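Local coordinates for protein UDP-N-acetylenolpyruvoylglucosamine reductase (Listeria monocytogenes, PDB 3TX1) that reduces UDP-N-acetylenolpyruvoylglucosamine to UDP-N-acetylmuramate with FAD and NADPH, a step in making cell-wall peptidoglycan, at residues A[116-121]-A[207-212]; A[168-173]-A[184-189]; A[239-244]-A[278-283]. One frame throughout, in Å; residues are numbered along the deposited sequence.

Contact 1. Residues A[116-121]-A[207-212]; sequences QIVAMS and DATFSL
Ile117 O is met by two groups of the opposing strand: Phe210 N donates a hydrogen bond to Ile117 O at 2.7 Å, and Thr209 CA adds a C-H...O contact to that same oxygen at 3.2 Å. The return bond, from Ile117 N to Phe210 O, measures 3.0 Å. Two residues on, Ala119 N reaches Ala208 O at 2.9 Å and Ala208 N reaches Ala119 O at 2.6 Å. These two hydrogen-bonded pairs, with Val118 and Thr209 as the non-hydrogen-bonded pair between them, define antiparallel strands whose directions lie 163° apart.

The side chains agree with this pairing. On the face of Ile117 and Phe210, chi1 of -76° puts Ile117 CG1 beside the backbone N and CG2 anti to it; Ile117 CG2 lies 4.0 Å from Phe210 CD1, and Ile117 CD1, at the end of the CG1 branch, meets Leu212 CD1 at 3.7 Å. Ala119 CB approaches the edge of the Phe210 ring, close to its plane. On the other face, the Gln116 amide places OE1 beside Thr209 CG2 at 3.4 Å.

Ser121, just past the strand, touches FAD. Strand 110-113 flanks 116-120, strand 169-175 flanks 204-214, and helices 125-134 and 150-156 pack on the face of Ile117, Ala119, Ala208 and Phe210.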
loop_
_atom_site.group_PDB
_atom_site.type_symbol
_atom_site.label_atom_id
_atom_site.label_comp_id
_atom_site.label_asym_id
_atom_site.label_seq_id
_atom_site.Cartn_x
_atom_site.Cartn_y
_atom_site.Cartn_z
ATOM N N GLN A 116 16.582 -2.203 -17.413
ATOM C CA GLN A 116 16.091 -2.408 -16.049
ATOM C C GLN A 116 15.900 -1.168 -15.182
ATOM O O GLN A 116 16.732 -0.239 -15.187
ATOM C CB GLN A 116 16.974 -3.409 -15.309
ATOM C CG GLN A 116 16.845 -4.828 -15.828
ATOM C CD GLN A 116 17.547 -5.843 -14.945
ATOM O OE1 GLN A 116 18.264 -5.494 -14.007
ATOM N NE2 GLN A 116 17.330 -7.120 -15.242
ATOM N N ILE A 117 14.818 -1.200 -14.404
ATOM C CA ILE A 117 14.520 -0.122 -13.475
ATOM C C ILE A 117 14.695 -0.490 -11.980
ATOM O O ILE A 117 14.177 -1.513 -11.503
ATOM C CB ILE A 117 13.158 0.550 -13.794
ATOM C CG1 ILE A 117 13.332 1.461 -15.023
ATOM C CG2 ILE A 117 12.670 1.374 -12.611
ATOM C CD1 ILE A 117 12.058 2.047 -15.574
ATOM N N VAL A 118 15.493 0.325 -11.286
ATOM C CA VAL A 118 15.735 0.176 -9.849
ATOM C C VAL A 118 15.133 1.351 -9.119
ATOM O O VAL A 118 15.438 2.506 -9.450
ATOM C CB VAL A 118 17.245 -0.013 -9.473
ATOM C CG1 VAL A 118 17.680 0.925 -8.342
ATOM C CG2 VAL A 118 17.527 -1.467 -9.104
ATOM N N ALA A 119 14.281 1.032 -8.139
ATOM C CA ALA A 119 13.584 2.030 -7.321
ATOM C C ALA A 119 13.598 1.657 -5.857
ATOM O O ALA A 119 13.429 0.489 -5.519
ATOM C CB ALA A 119 12.144 2.172 -7.784
ATOM N N MET A 120 13.779 2.653 -4.996
ATOM C CA MET A 120 13.777 2.439 -3.559
ATOM C C MET A 120 12.352 2.208 -3.019
ATOM O O MET A 120 11.367 2.576 -3.676
ATOM C CB MET A 120 14.499 3.572 -2.854
ATOM C CG MET A 120 15.990 3.367 -2.899
ATOM S SD MET A 120 16.813 4.657 -1.983
ATOM C CE MET A 120 18.378 3.853 -1.685
ATOM N N SER A 121 12.226 1.630 -1.826
ATOM C CA SER A 121 10.912 1.199 -1.379
ATOM C C SER A 121 9.975 2.312 -0.971
ATOM O O SER A 121 8.773 2.075 -0.770
ATOM C CB SER A 121 11.038 0.181 -0.270
ATOM O OG SER A 121 11.497 0.816 0.890
ATOM N N ASP A 207 14.615 -1.774 -1.824
ATOM C CA ASP A 207 14.548 -1.310 -3.214
ATOM C C ASP A 207 14.164 -2.457 -4.128
ATOM O O ASP A 207 14.269 -3.622 -3.738
ATOM C CB ASP A 207 15.800 -0.551 -3.681
ATOM C CG ASP A 207 17.051 -1.404 -3.654
ATOM O OD1 ASP A 207 18.086 -0.985 -3.058
ATOM O OD2 ASP A 207 16.986 -2.517 -4.205
ATOM N N ALA A 208 13.671 -2.123 -5.313
ATOM C CA ALA A 208 13.201 -3.136 -6.253
ATOM C C ALA A 208 13.769 -2.969 -7.678
ATOM O O ALA A 208 14.033 -1.835 -8.128
ATOM C CB ALA A 208 11.677 -3.148 -6.277
ATOM N N THR A 209 13.973 -4.101 -8.359
ATOM C CA THR A 209 14.491 -4.111 -9.740
ATOM C C THR A 209 13.488 -4.755 -10.677
ATOM O O THR A 209 13.156 -5.942 -10.535
ATOM C CB THR A 209 15.779 -4.945 -9.909
ATOM O OG1 THR A 209 16.838 -4.419 -9.109
ATOM C CG2 THR A 209 16.225 -4.886 -11.336
ATOM N N PHE A 210 13.019 -3.980 -11.648
ATOM C CA PHE A 210 12.075 -4.498 -12.640
ATOM C C PHE A 210 12.743 -4.737 -14.011
ATOM O O PHE A 210 13.439 -3.850 -14.531
ATOM C CB PHE A 210 10.937 -3.521 -12.801
ATOM C CG PHE A 210 10.361 -3.025 -11.509
ATOM C CD1 PHE A 210 10.712 -1.770 -11.023
ATOM C CD2 PHE A 210 9.413 -3.776 -10.814
ATOM C CE1 PHE A 210 10.158 -1.279 -9.853
ATOM C CE2 PHE A 210 8.851 -3.299 -9.644
ATOM C CZ PHE A 210 9.228 -2.049 -9.167
ATOM N N SER A 211 12.561 -5.943 -14.563
ATOM C CA SER A 211 13.085 -6.336 -15.891
ATOM C C SER A 211 12.153 -5.865 -17.015
ATOM O O SER A 211 11.198 -6.563 -17.365
ATOM C CB SER A 211 13.184 -7.852 -15.985
ATOM O OG SER A 211 14.400 -8.334 -15.480
ATOM N N LEU A 212 12.401 -4.728 -17.625
ATOM C CA LEU A 212 11.494 -4.297 -18.661
ATOM C C LEU A 212 12.013 -4.559 -20.068
ATOM O O LEU A 212 13.094 -5.052 -20.259
ATOM C CB LEU A 212 11.134 -2.831 -18.480
ATOM C CG LEU A 212 10.723 -2.346 -17.097
ATOM C CD1 LEU A 212 10.311 -0.895 -17.107
ATOM C CD2 LEU A 212 9.697 -3.223 -16.423
#

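Contact 2. Residues A[168-173]-A[184-189]; sequences VLEAAT and LKRSEL
Arg186 lays its side chain across the backbone of Leu169 and Glu170, and its successive atoms trace the contact. Arg186 CB begins 4.1 Å from Glu170 O, and Arg186 CG comes to 3.5 Å from Glu170 O. A bend at chi2 (-99°) then turns the chain along strand 169-175, bringing CD alongside the Leu169 carbonyl. Arg186 NE lies 3.1 Å from Leu169 O, but this oxygen sits over a face of the guanidinium, and the angle is too poor for a hydrogen bond. The in-plane partner is a carboxylate oxygen: Arg186 NE and Glu170 OE1 form a long salt bridge of 3.6 Å, with the two flat groups inclined by 65°. Arg186 CZ also lies near Leu169 O, and at the tip Arg186 NH2 passes 4.0 Å from Val168 CA. Glu170 OE1 also takes a hydrogen bond from Ser211 OG, and the arginine is exposed, so the ion pair is probably a modest attraction.

Beyond this arm the contact is a beta hairpin. Leu184 N donates to Ala172 O at 2.7 Å, whereas the reverse bond from Ala172 N to Leu184 O is stretched to 3.3 Å and arrives 42° out of the carbonyl plane. After Lys185 the chain curls into a short 3-10 turn, and Glu188 OE1 accepts the Lys185 N-H. The turn delivers Leu189 back to the strand, where Leu189 CD1 lies 4.3 Å from Leu169 CG and its CD2 packs toward Ala172 CB.

Strand 169-175 thus runs between 181-185 and 204-214; toward the latter, Glu170 and Ala171 both face Thr209 in a classic beta bulge. Leu154 of helix 150-156 packs on Leu169 and Ala172, and Ile198 on Leu184 and Leu189.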
loop_
_atom_site.group_PDB
_atom_site.type_symbol
_atom_site.label_atom_id
_atom_site.label_comp_id
_atom_site.label_asym_id
_atom_site.label_seq_id
_atom_site.Cartn_x
_atom_site.Cartn_y
_atom_site.Cartn_z
ATOM N N VAL A 168 6.883 -8.453 -13.640
ATOM C CA VAL A 168 8.163 -7.854 -13.983
ATOM C C VAL A 168 9.164 -7.649 -12.873
ATOM O O VAL A 168 10.182 -6.954 -13.082
ATOM C CB VAL A 168 8.023 -6.526 -14.749
ATOM C CG1 VAL A 168 7.644 -6.788 -16.185
ATOM C CG2 VAL A 168 7.067 -5.577 -14.036
ATOM N N LEU A 169 8.936 -8.262 -11.733
ATOM C CA LEU A 169 9.864 -8.119 -10.636
ATOM C C LEU A 169 11.106 -8.901 -10.921
ATOM O O LEU A 169 11.032 -10.091 -11.020
ATOM C CB LEU A 169 9.239 -8.659 -9.383
ATOM C CG LEU A 169 9.791 -8.161 -8.064
ATOM C CD1 LEU A 169 10.478 -6.833 -8.181
ATOM C CD2 LEU A 169 8.601 -8.072 -7.157
ATOM N N GLU A 170 12.246 -8.236 -11.032
ATOM C CA GLU A 170 13.472 -8.947 -11.306
ATOM C C GLU A 170 14.153 -9.344 -9.983
ATOM O O GLU A 170 14.392 -10.529 -9.702
ATOM C CB GLU A 170 14.438 -8.055 -12.070
ATOM C CG GLU A 170 15.841 -8.621 -12.215
ATOM C CD GLU A 170 15.906 -9.883 -13.051
ATOM O OE1 GLU A 170 14.907 -10.213 -13.739
ATOM O OE2 GLU A 170 16.963 -10.555 -12.989
ATOM N N ALA A 171 14.466 -8.327 -9.182
ATOM C CA ALA A 171 15.194 -8.485 -7.943
ATOM C C ALA A 171 14.714 -7.465 -6.913
ATOM O O ALA A 171 14.136 -6.431 -7.253
ATOM C CB ALA A 171 16.678 -8.292 -8.215
ATOM N N ALA A 172 14.991 -7.758 -5.648
ATOM C CA ALA A 172 14.651 -6.866 -4.555
ATOM C C ALA A 172 15.699 -6.912 -3.450
ATOM O O ALA A 172 16.304 -7.971 -3.183
ATOM C CB ALA A 172 13.302 -7.240 -3.986
ATOM N N THR A 173 15.923 -5.751 -2.832
ATOM C CA THR A 173 16.773 -5.685 -1.654
ATOM C C THR A 173 15.849 -5.632 -0.450
ATOM O O THR A 173 14.948 -4.806 -0.382
ATOM C CB THR A 173 17.652 -4.442 -1.614
ATOM O OG1 THR A 173 18.379 -4.346 -2.831
ATOM C CG2 THR A 173 18.633 -4.536 -0.442
ATOM N N LEU A 184 17.483 -10.422 -3.178
ATOM C CA LEU A 184 16.694 -11.533 -3.745
ATOM C C LEU A 184 16.617 -11.543 -5.254
ATOM O O LEU A 184 16.753 -10.505 -5.884
ATOM C CB LEU A 184 15.271 -11.536 -3.176
ATOM C CG LEU A 184 15.066 -11.816 -1.691
ATOM C CD1 LEU A 184 13.633 -11.499 -1.309
ATOM C CD2 LEU A 184 15.414 -13.249 -1.333
ATOM N N LYS A 185 16.393 -12.733 -5.819
ATOM C CA LYS A 185 16.209 -12.900 -7.271
ATOM C C LYS A 185 14.865 -13.546 -7.553
ATOM O O LYS A 185 14.212 -14.099 -6.651
ATOM C CB LYS A 185 17.311 -13.751 -7.926
ATOM C CG LYS A 185 18.751 -13.335 -7.642
ATOM C CD LYS A 185 19.042 -11.879 -7.989
ATOM C CE LYS A 185 20.396 -11.489 -7.405
ATOM N NZ LYS A 185 20.702 -10.035 -7.524
ATOM N N ARG A 186 14.477 -13.464 -8.826
ATOM C CA ARG A 186 13.237 -14.008 -9.350
ATOM C C ARG A 186 12.755 -15.257 -8.628
ATOM O O ARG A 186 11.657 -15.256 -8.061
ATOM C CB ARG A 186 13.436 -14.327 -10.824
ATOM C CG ARG A 186 13.255 -13.165 -11.785
ATOM C CD ARG A 186 11.878 -13.152 -12.442
ATOM N NE ARG A 186 11.801 -12.032 -13.371
ATOM C CZ ARG A 186 10.751 -11.739 -14.131
ATOM N NH1 ARG A 186 9.657 -12.503 -14.107
ATOM N NH2 ARG A 186 10.796 -10.665 -14.919
ATOM N N SER A 187 13.581 -16.310 -8.655
ATOM C CA SER A 187 13.265 -17.626 -8.068
ATOM C C SER A 187 12.676 -17.539 -6.668
ATOM O O SER A 187 11.730 -18.254 -6.321
ATOM C CB SER A 187 14.541 -18.447 -7.966
ATOM O OG SER A 187 15.361 -18.227 -9.092
ATOM N N GLU A 188 13.251 -16.638 -5.882
ATOM C CA GLU A 188 12.917 -16.470 -4.491
ATOM C C GLU A 188 11.724 -15.540 -4.301
ATOM O O GLU A 188 11.307 -15.293 -3.174
ATOM C CB GLU A 188 14.152 -15.919 -3.780
ATOM C CG GLU A 188 15.456 -16.483 -4.347
ATOM C CD GLU A 188 16.699 -15.904 -3.696
ATOM O OE1 GLU A 188 17.451 -15.195 -4.393
ATOM O OE2 GLU A 188 16.916 -16.132 -2.488
ATOM N N LEU A 189 11.163 -15.047 -5.405
ATOM C CA LEU A 189 10.027 -14.111 -5.394
ATOM C C LEU A 189 8.814 -14.746 -6.077
ATOM O O LEU A 189 8.839 -14.976 -7.291
ATOM C CB LEU A 189 10.429 -12.819 -6.128
ATOM C CG LEU A 189 11.637 -12.055 -5.552
ATOM C CD1 LEU A 189 12.421 -11.266 -6.584
ATOM C CD2 LEU A 189 11.261 -11.170 -4.371
#

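Contact 3. Residues A[239-244]-A[278-283]; sequences YPSCGS and AGFIVN. With FAD (flavin-adenine dinucleotide), chain B.
Phe280 and Gly243 form the close-packed end of this contact. Gly243 O stands 3.6 Å above the plane of the Phe280 ring, over its centre, and Ser244 N lies above the same face, displaced toward the rim. The edge of the ring serves other partners: Phe280 CE2 is 3.6 Å from FAD C7M, which lies in the ring plane, and Phe280 CD2 is 3.5 Å from Ser241 OG. The ring thus has the loop backbone over one face and the dimethylbenzene end of the flavin at its edge. Having no side chain, Gly243 can bring its CA to 3.4 Å from FAD C9.

At the other end the two segments are joined by one backbone hydrogen bond, from Asn283 N to Pro240 O, at 3.1 Å and bent to 141°. Chi1 of -176° carries the Asn283 amide away from its own backbone N, and Pro240 CG rests 3.5 Å from Asn283 CB. The amide is fixed by three further bonds: ND2 to Thr49 O, and OD1 from the backbone N-H groups of Gly285 and Ala287. Toward solvent, Tyr239 is exposed, next to the partly exposed Pro240: Tyr239 CB packs 3.7 Å from Val282 CB, while its ring inclines obliquely past Asn283 O.

Ser244, predicted to be the proton donor, directs its CB away from 278-283; its side chain is about 6 Å from that of Glu314, also a predicted active-site residue. The contact thus forms part of the wall of the flavin pocket beside the probable active site. Strand 281-283 is an outer strand of a three-stranded antiparallel sheet, paired with 271-273, and helix 289-307 packs against Ile281 through Leu295 and Ile296.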
loop_
_atom_site.group_PDB
_atom_site.type_symbol
_atom_site.label_atom_id
_atom_site.label_comp_id
_atom_site.label_asym_id
_atom_site.label_seq_id
_atom_site.Cartn_x
_atom_site.Cartn_y
_atom_site.Cartn_z
ATOM N N TYR A 239 -11.347 11.686 -4.026
ATOM C CA TYR A 239 -11.477 11.534 -2.581
ATOM C C TYR A 239 -10.430 10.676 -1.967
ATOM O O TYR A 239 -9.995 9.718 -2.587
ATOM C CB TYR A 239 -12.801 10.873 -2.225
ATOM C CG TYR A 239 -13.967 11.741 -2.514
ATOM C CD1 TYR A 239 -14.736 11.507 -3.633
ATOM C CD2 TYR A 239 -14.266 12.821 -1.705
ATOM C CE1 TYR A 239 -15.790 12.315 -3.940
ATOM C CE2 TYR A 239 -15.326 13.629 -1.989
ATOM C CZ TYR A 239 -16.078 13.365 -3.118
ATOM O OH TYR A 239 -17.136 14.151 -3.471
ATOM N N PRO A 240 -10.045 10.969 -0.714
ATOM C CA PRO A 240 -9.117 10.004 -0.140
ATOM C C PRO A 240 -9.879 8.696 0.031
ATOM O O PRO A 240 -11.082 8.731 0.242
ATOM C CB PRO A 240 -8.730 10.620 1.220
ATOM C CG PRO A 240 -9.696 11.734 1.452
ATOM C CD PRO A 240 -10.191 12.179 0.110
ATOM N N SER A 241 -9.207 7.560 -0.141
ATOM C CA SER A 241 -9.854 6.243 0.063
ATOM C C SER A 241 -8.768 5.218 0.199
ATOM O O SER A 241 -7.582 5.550 0.068
ATOM C CB SER A 241 -10.763 5.826 -1.114
ATOM O OG SER A 241 -10.034 5.306 -2.233
ATOM N N CYS A 242 -9.148 3.988 0.527
ATOM C CA CYS A 242 -8.183 2.906 0.427
ATOM C C CYS A 242 -8.567 2.409 -0.967
ATOM O O CYS A 242 -9.173 3.173 -1.762
ATOM C CB CYS A 242 -8.286 1.885 1.570
ATOM S SG CYS A 242 -9.925 1.332 2.104
ATOM N N GLY A 243 -8.274 1.197 -1.371
ATOM C CA GLY A 243 -8.742 0.998 -2.753
ATOM C C GLY A 243 -10.088 0.349 -2.803
ATOM O O GLY A 243 -11.043 0.763 -2.152
ATOM N N SER A 244 -10.129 -0.706 -3.582
ATOM C CA SER A 244 -11.264 -1.539 -3.595
ATOM C C SER A 244 -11.137 -2.133 -2.187
ATOM O O SER A 244 -10.113 -2.692 -1.844
ATOM C CB SER A 244 -11.095 -2.596 -4.681
ATOM O OG SER A 244 -12.345 -3.045 -5.179
ATOM N N ALA A 278 -19.147 1.327 -5.937
ATOM C CA ALA A 278 -19.641 0.856 -4.651
ATOM C C ALA A 278 -18.652 0.065 -3.840
ATOM O O ALA A 278 -18.892 -0.121 -2.662
ATOM C CB ALA A 278 -20.929 0.087 -4.797
ATOM N N GLY A 279 -17.550 -0.403 -4.441
ATOM C CA GLY A 279 -16.556 -1.199 -3.704
ATOM C C GLY A 279 -15.480 -0.363 -3.016
ATOM O O GLY A 279 -14.527 -0.912 -2.447
ATOM N N PHE A 280 -15.648 0.959 -3.082
ATOM C CA PHE A 280 -14.775 1.939 -2.467
ATOM C C PHE A 280 -15.481 2.687 -1.354
ATOM O O PHE A 280 -16.614 3.156 -1.511
ATOM C CB PHE A 280 -14.435 3.017 -3.464
ATOM C CG PHE A 280 -13.266 2.719 -4.335
ATOM C CD1 PHE A 280 -13.317 1.708 -5.293
ATOM C CD2 PHE A 280 -12.160 3.538 -4.303
ATOM C CE1 PHE A 280 -12.234 1.457 -6.149
ATOM C CE2 PHE A 280 -11.098 3.312 -5.184
ATOM C CZ PHE A 280 -11.128 2.267 -6.107
ATOM N N ILE A 281 -14.793 2.850 -0.236
ATOM C CA ILE A 281 -15.342 3.673 0.820
ATOM C C ILE A 281 -14.549 4.984 0.800
ATOM O O ILE A 281 -13.369 5.005 1.157
ATOM C CB ILE A 281 -15.249 2.957 2.166
ATOM C CG1 ILE A 281 -16.214 1.794 2.136
ATOM C CG2 ILE A 281 -15.605 3.890 3.308
ATOM C CD1 ILE A 281 -16.149 0.927 3.363
ATOM N N VAL A 282 -15.186 6.054 0.353
ATOM C CA VAL A 282 -14.516 7.344 0.281
ATOM C C VAL A 282 -14.659 8.173 1.564
ATOM O O VAL A 282 -15.575 7.988 2.338
ATOM C CB VAL A 282 -15.047 8.197 -0.889
ATOM C CG1 VAL A 282 -14.833 7.475 -2.186
ATOM C CG2 VAL A 282 -16.525 8.491 -0.690
ATOM N N ASN A 283 -13.795 9.165 1.704
ATOM C CA ASN A 283 -13.722 10.027 2.858
ATOM C C ASN A 283 -14.267 11.352 2.444
ATOM O O ASN A 283 -13.527 12.196 1.947
ATOM C CB ASN A 283 -12.250 10.193 3.229
ATOM C CG ASN A 283 -12.030 10.992 4.485
ATOM O OD1 ASN A 283 -12.953 11.608 5.044
ATOM N ND2 ASN A 283 -10.785 10.974 4.962
HETATM P PA FAD B . 0.413 0.524 2.659
HETATM O O1A FAD B . 1.171 1.570 3.405
HETATM O O2A FAD B . -1.071 0.671 2.480
HETATM O O5B FAD B . 0.591 -0.881 3.400
HETATM C C5B FAD B . 0.366 -1.979 2.522
HETATM C C4B FAD B . 0.976 -3.262 3.045
HETATM O O4B FAD B . 2.317 -3.392 2.600
HETATM C C3B FAD B . 1.027 -3.415 4.549
HETATM O O3B FAD B . 1.030 -4.840 4.811
HETATM C C2B FAD B . 2.410 -2.839 4.848
HETATM O O2B FAD B . 3.035 -3.190 6.098
HETATM C C1B FAD B . 3.195 -3.437 3.718
HETATM N N9A FAD B . 4.311 -2.574 3.373
HETATM C C8A FAD B . 4.278 -1.277 3.034
HETATM N N7A FAD B . 5.536 -0.879 2.695
HETATM C C5A FAD B . 6.388 -1.923 2.800
HETATM C C6A FAD B . 7.839 -2.203 2.642
HETATM N N6A FAD B . 8.746 -1.258 2.269
HETATM N N1A FAD B . 8.253 -3.466 2.881
HETATM C C2A FAD B . 7.424 -4.437 3.242
HETATM N N3A FAD B . 6.117 -4.263 3.442
HETATM C C4A FAD B . 5.553 -3.050 3.245
HETATM N N1 FAD B . -3.829 -1.987 -5.625
HETATM C C2 FAD B . -3.701 -2.713 -6.763
HETATM O O2 FAD B . -3.042 -3.766 -6.744
HETATM N N3 FAD B . -4.214 -2.351 -7.947
HETATM C C4 FAD B . -4.938 -1.255 -8.123
HETATM O O4 FAD B . -5.436 -0.970 -9.237
HETATM C C4X FAD B . -5.124 -0.416 -6.930
HETATM N N5 FAD B . -5.830 0.707 -7.018
HETATM C C5X FAD B . -6.031 1.507 -5.960
HETATM C C6 FAD B . -6.764 2.670 -6.141
HETATM C C7 FAD B . -6.969 3.531 -5.095
HETATM C C7M FAD B . -7.781 4.782 -5.302
HETATM C C8 FAD B . -6.371 3.173 -3.789
HETATM C C8M FAD B . -6.557 4.046 -2.601
HETATM C C9 FAD B . -5.646 2.026 -3.614
HETATM C C9A FAD B . -5.454 1.163 -4.665
HETATM N N10 FAD B . -4.691 -0.022 -4.521
HETATM C C10 FAD B . -4.516 -0.838 -5.654
HETATM C "C1'" FAD B . -4.130 -0.394 -3.209
HETATM C "C2'" FAD B . -2.735 0.154 -3.018
HETATM O "O2'" FAD B . -2.485 1.203 -3.949
HETATM C "C3'" FAD B . -1.686 -0.916 -3.254
HETATM O "O3'" FAD B . -2.018 -2.003 -2.400
HETATM C "C4'" FAD B . -0.303 -0.371 -2.907
HETATM O "O4'" FAD B . 0.733 -1.110 -3.571
HETATM C "C5'" FAD B . -0.061 -0.289 -1.410
HETATM O "O5'" FAD B . 0.946 0.674 -1.211
HETATM P P FAD B . 1.253 1.368 0.175
HETATM O O1P FAD B . 2.657 1.840 0.056
HETATM O O2P FAD B . 0.140 2.344 0.352
HETATM O O3P FAD B . 1.093 0.240 1.248
#

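In the fold
Contacts 1 and 2 belong to one sheet of the FAD-binding domain: strands 204-214 and 169-175 are neighbours in it, and the two contact centres lie about 10 Å apart. The Thr209 backbone probably bonds to those of Glu170 and Ala171, the bulge tying the two together. Contact 2 is nested inside the loop closed by contact 1. Contact 3, in the C-terminal domain, lies across the chain's centre, about 28 Å and about 31 Å from them between centres. It is the buried one, built mainly from ring, carbonyl and flavin packing. The other two are partly buried: contact 1 rests on regular strand pairing, whereas contact 2 adds an exposed, charged arm to a short hairpin.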